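PDB 3NA7: HP0958 from Helicobacter pylori, which probably acts in flagellar biogenesis as a chaperone and post-transcriptional regulator, combining a kinked antiparallel coiled-coil hairpin with a zinc-ribbon domain. Local coordinates for residues L51-K55 against K123-Q127; T191-I196 against R230-E235. All blocks are in the same frame, centred on the assembly; numbering follows the deposited sequence.

Contact 1: residues L51-K55 against K123-Q127; sequences LEEEK and KSEKQ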
# COMPACT_ATOMS: atom_id res chain seq x y z
N LEU A 51 4.54 12.04 15.24
CA LEU A 51 4.24 13.18 16.08
C LEU A 51 5.10 13.22 17.36
O LEU A 51 5.38 14.31 17.85
CB LEU A 51 2.77 13.23 16.45
CG LEU A 51 1.77 13.61 15.39
CD1 LEU A 51 0.37 13.12 15.84
CD2 LEU A 51 1.77 15.11 15.14
N GLU A 52 5.52 12.07 17.89
CA GLU A 52 6.39 12.09 19.06
C GLU A 52 7.80 12.57 18.72
O GLU A 52 8.39 13.29 19.50
CB GLU A 52 6.45 10.75 19.81
CG GLU A 52 7.11 10.86 21.23
CD GLU A 52 6.28 11.68 22.26
OE1 GLU A 52 5.10 11.96 22.02
OE2 GLU A 52 6.82 12.03 23.33
N GLU A 53 8.32 12.19 17.55
CA GLU A 53 9.61 12.75 17.10
C GLU A 53 9.52 14.27 16.90
O GLU A 53 10.45 15.00 17.27
CB GLU A 53 10.13 12.06 15.84
CG GLU A 53 10.56 10.60 16.02
CD GLU A 53 11.57 10.39 17.16
OE1 GLU A 53 12.78 10.67 16.96
OE2 GLU A 53 11.15 9.93 18.26
N GLU A 54 8.41 14.76 16.35
CA GLU A 54 8.27 16.21 16.18
C GLU A 54 8.16 16.94 17.51
O GLU A 54 8.69 18.03 17.65
CB GLU A 54 7.11 16.56 15.26
CG GLU A 54 7.36 16.08 13.87
CD GLU A 54 6.11 15.91 13.04
OE1 GLU A 54 4.99 16.26 13.51
OE2 GLU A 54 6.25 15.40 11.92
N LYS A 55 7.48 16.33 18.48
CA LYS A 55 7.42 16.92 19.82
C LYS A 55 8.81 16.95 20.49
O LYS A 55 9.15 17.90 21.21
CB LYS A 55 6.40 16.21 20.70
CG LYS A 55 4.94 16.39 20.33
CD LYS A 55 4.08 15.25 20.98
CE LYS A 55 4.09 15.33 22.52
NZ LYS A 55 3.48 14.15 23.18
N LYS A 123 -0.01 18.76 19.06
CA LYS A 123 0.44 17.45 18.62
C LYS A 123 0.00 16.37 19.59
O LYS A 123 -0.38 15.30 19.15
CB LYS A 123 1.95 17.43 18.38
CG LYS A 123 2.38 18.30 17.15
CD LYS A 123 3.86 18.11 16.80
CE LYS A 123 4.31 19.04 15.67
NZ LYS A 123 3.77 18.66 14.32
N SER A 124 0.06 16.65 20.90
CA SER A 124 -0.38 15.71 21.93
C SER A 124 -1.89 15.47 21.86
O SER A 124 -2.35 14.35 22.09
CB SER A 124 -0.00 16.20 23.34
OG SER A 124 1.40 16.27 23.50
N GLU A 125 -2.66 16.53 21.54
CA GLU A 125 -4.09 16.37 21.26
C GLU A 125 -4.34 15.48 20.05
O GLU A 125 -5.23 14.63 20.08
CB GLU A 125 -4.78 17.72 21.04
CG GLU A 125 -5.09 18.47 22.31
CD GLU A 125 -5.26 19.98 22.09
OE1 GLU A 125 -4.89 20.74 23.01
OE2 GLU A 125 -5.73 20.41 21.01
N LYS A 126 -3.54 15.68 18.99
CA LYS A 126 -3.68 14.85 17.80
C LYS A 126 -3.33 13.39 18.10
O LYS A 126 -4.01 12.49 17.62
CB LYS A 126 -2.83 15.39 16.64
CG LYS A 126 -2.83 14.51 15.38
CD LYS A 126 -4.24 14.47 14.76
CE LYS A 126 -4.25 13.75 13.43
NZ LYS A 126 -5.62 13.77 12.89
N GLN A 127 -2.30 13.18 18.91
CA GLN A 127 -1.95 11.85 19.37
C GLN A 127 -3.11 11.16 20.11
O GLN A 127 -3.36 9.96 19.89
CB GLN A 127 -0.72 11.89 20.26
CG GLN A 127 0.58 12.20 19.51
CD GLN A 127 1.75 12.25 20.45
OE1 GLN A 127 1.66 12.84 21.53
NE2 GLN A 127 2.84 11.56 20.10
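Leu51 and Lys123 mark the nearest backbone approach of two antiparallel helical turns, their CA atoms 6.3 Å apart. The short axes of 51-55 and 123-127 come within 10.0 Å at an angle of 162° between chain directions; at that separation the contact is made by side chains. Leu51 supplies much of the apolar part. Its CD1 lies 3.5 Å from Lys126 CG and also meets Gln127 CG, while CD2 rests on the aliphatic start of Lys123. Lys123 continues past Leu51 and turns only at its last bond (chi4 -72°), which brings NZ to Glu54 OE1 at 2.8 Å in a salt bridge approached from above the carboxylate plane. The other oxygen of Glu54 takes a hydrogen bond from Asn50, so both of its oxygens have a partner.

On the other flank a polar cluster gathers round Lys55. The Lys55 chain runs antiparallel to that of Lys123, its CG 3.7 Å from Lys123 CB, then bends at chi3 and delivers NZ to Gln127 OE1 at 2.8 Å, to Glu52 OE1 at 3.0 Å as an intrahelical salt bridge, and more weakly to Ser124 OG. Glu52 OE1 accepts twice: Lys55 on its syn side and, through the anti lone pair, Gln127 NE2 at 3.0 Å with a fairly straight N-H...O angle of 163°. Carboxylate and amide are nearly coplanar, and the partners are consistent with this amide orientation, oxygen to Lys55 and nitrogen to Glu52; NE2 also donates to Ile48 O. The charge of Lys55 probably favours an ionised Glu52. A leucine set among lysine methylenes and flanked by salt bridges and an amide joins helices 24-85 and 91-171, as expected along the antiparallel coiled-coil hairpin.

Contact 2: residues T191-I196 against R230-E235; sequences TSIVTI and RILYAE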
# COMPACT_ATOMS: atom_id res chain seq x y z
N THR A 191 -4.25 -16.70 -20.44
CA THR A 191 -4.45 -16.34 -21.83
C THR A 191 -3.76 -17.38 -22.72
O THR A 191 -3.38 -17.08 -23.85
CB THR A 191 -3.91 -14.92 -22.17
OG1 THR A 191 -2.49 -14.97 -22.34
CG2 THR A 191 -4.28 -13.91 -21.07
N SER A 192 -3.58 -18.58 -22.18
CA SER A 192 -2.88 -19.68 -22.88
C SER A 192 -3.66 -20.22 -24.06
O SER A 192 -3.07 -20.51 -25.11
CB SER A 192 -2.57 -20.83 -21.91
OG SER A 192 -1.50 -20.48 -21.04
N ILE A 193 -4.98 -20.34 -23.90
CA ILE A 193 -5.86 -20.77 -24.99
C ILE A 193 -6.83 -19.66 -25.34
O ILE A 193 -7.61 -19.22 -24.50
CB ILE A 193 -6.66 -22.02 -24.60
CG1 ILE A 193 -5.73 -23.14 -24.15
CG2 ILE A 193 -7.56 -22.48 -25.77
CD1 ILE A 193 -6.48 -24.27 -23.46
N VAL A 194 -6.80 -19.22 -26.59
CA VAL A 194 -7.64 -18.10 -27.02
C VAL A 194 -8.46 -18.40 -28.28
O VAL A 194 -8.04 -19.20 -29.12
CB VAL A 194 -6.82 -16.83 -27.18
CG1 VAL A 194 -6.43 -16.27 -25.80
CG2 VAL A 194 -5.57 -17.08 -28.07
N THR A 195 -9.62 -17.76 -28.39
CA THR A 195 -10.45 -17.86 -29.60
C THR A 195 -9.99 -16.84 -30.63
O THR A 195 -9.39 -15.83 -30.28
CB THR A 195 -11.93 -17.63 -29.27
OG1 THR A 195 -12.15 -16.24 -29.02
CG2 THR A 195 -12.35 -18.43 -28.03
N ILE A 196 -10.27 -17.08 -31.91
CA ILE A 196 -10.01 -16.06 -32.93
C ILE A 196 -11.16 -15.06 -32.93
O ILE A 196 -12.32 -15.46 -33.01
CB ILE A 196 -9.86 -16.65 -34.36
CG1 ILE A 196 -8.65 -17.57 -34.45
CG2 ILE A 196 -9.76 -15.52 -35.40
CD1 ILE A 196 -8.47 -18.23 -35.81
N ARG A 230 0.53 -18.79 -28.48
CA ARG A 230 -0.70 -19.26 -27.84
C ARG A 230 -1.43 -20.32 -28.68
O ARG A 230 -1.27 -20.38 -29.91
CB ARG A 230 -1.62 -18.06 -27.58
CG ARG A 230 -1.08 -17.09 -26.53
CD ARG A 230 -1.99 -15.89 -26.36
NE ARG A 230 -1.65 -15.13 -25.17
CZ ARG A 230 -0.86 -14.06 -25.17
NH1 ARG A 230 -0.34 -13.60 -26.31
NH2 ARG A 230 -0.61 -13.42 -24.04
N ILE A 231 -2.24 -21.15 -28.01
CA ILE A 231 -3.16 -22.05 -28.68
C ILE A 231 -4.40 -21.28 -29.15
O ILE A 231 -4.97 -20.48 -28.39
CB ILE A 231 -3.59 -23.20 -27.75
CG1 ILE A 231 -2.39 -24.06 -27.36
CG2 ILE A 231 -4.67 -24.06 -28.42
CD1 ILE A 231 -2.63 -24.88 -26.11
N LEU A 232 -4.80 -21.53 -30.40
CA LEU A 232 -5.94 -20.86 -31.06
C LEU A 232 -7.05 -21.83 -31.46
O LEU A 232 -6.78 -22.93 -31.95
CB LEU A 232 -5.48 -20.15 -32.33
CG LEU A 232 -4.99 -18.71 -32.27
CD1 LEU A 232 -4.49 -18.32 -33.65
CD2 LEU A 232 -6.10 -17.79 -31.81
N TYR A 233 -8.30 -21.43 -31.27
CA TYR A 233 -9.42 -22.19 -31.82
C TYR A 233 -10.60 -21.32 -32.22
O TYR A 233 -10.85 -20.28 -31.63
CB TYR A 233 -9.86 -23.30 -30.85
CG TYR A 233 -10.65 -22.85 -29.64
CD1 TYR A 233 -12.02 -23.08 -29.55
CD2 TYR A 233 -10.01 -22.22 -28.58
CE1 TYR A 233 -12.74 -22.68 -28.41
CE2 TYR A 233 -10.72 -21.81 -27.45
CZ TYR A 233 -12.08 -22.04 -27.37
OH TYR A 233 -12.75 -21.63 -26.24
N ALA A 234 -11.31 -21.77 -33.25
CA ALA A 234 -12.58 -21.15 -33.64
C ALA A 234 -13.68 -21.69 -32.75
O ALA A 234 -13.86 -22.91 -32.65
CB ALA A 234 -12.89 -21.46 -35.08
N GLU A 235 -14.41 -20.80 -32.09
CA GLU A 235 -15.56 -21.22 -31.28
C GLU A 235 -16.56 -21.99 -32.15
O GLU A 235 -17.56 -21.43 -32.61
CB GLU A 235 -16.22 -20.00 -30.61
CG GLU A 235 -15.64 -19.62 -29.24
CD GLU A 235 -16.33 -20.33 -28.07
OE1 GLU A 235 -16.97 -19.65 -27.25
OE2 GLU A 235 -16.23 -21.58 -27.98
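Arg230 reaches across to Thr191, at the start of 191-196. CB lies 3.8 Å from Ser192 O and near Val194 CG2; CG and then CD pass along Thr191 O. The chain is extended from CG to NE, which carries the guanidinium alongside Thr191. NE and NH2 both donate to Thr191 OG1, each at 3.0 Å, the oxygen 7° out of the guanidinium plane, while NE makes a weak bond to Thr191 O. Thr191 OG1 is also bonded to Ala188 O of helix 175-188.

Beyond Arg230 the strands run parallel. Ser192 O accepts from Ile231 N, Val194 N donates to Ile231 O at 2.9 Å (176° at the hydrogen), Val194 O accepts from Tyr233 N, and Ile196 N donates to Tyr233 O from above its carbonyl plane. Ile193 CG2 packs obliquely against the Tyr233 ring, 3.6 Å from CE2, on the face turned to helix 4-22; on the other face Leu232 CD2 meets Ile196 CG1 at 3.7 Å. With Leu232 also paired to Ile223, strand 231-233 is central in a mixed sheet of the C4 zinc ribbon, whose zinc ion, about 5 Å from the Arg230 side chain, is held by Cys201, Cys204, Cys225 and Cys228.

Both segments of contact 1 come before those of contact 2 along the chain, which passes from helix 91-171 through helix 175-188 into strand 193-195. Their centres are 59 Å apart, their nearest atoms about 44 Å, and they lie on opposite sides of the chain's centre. No helix or strand is common to both. Contact 1 pairs the two arms of the hairpin, whereas contact 2 joins strands 193-195 and 231-233 across the intervening metal-binding segment. Helix 4-22 packs on Ile193 and Tyr233 of contact 2, so the chain begins beside the zinc-ribbon end, and helix 91-171 leads it back there. This separation fits a long coiled coil joined to a compact metal-bearing module.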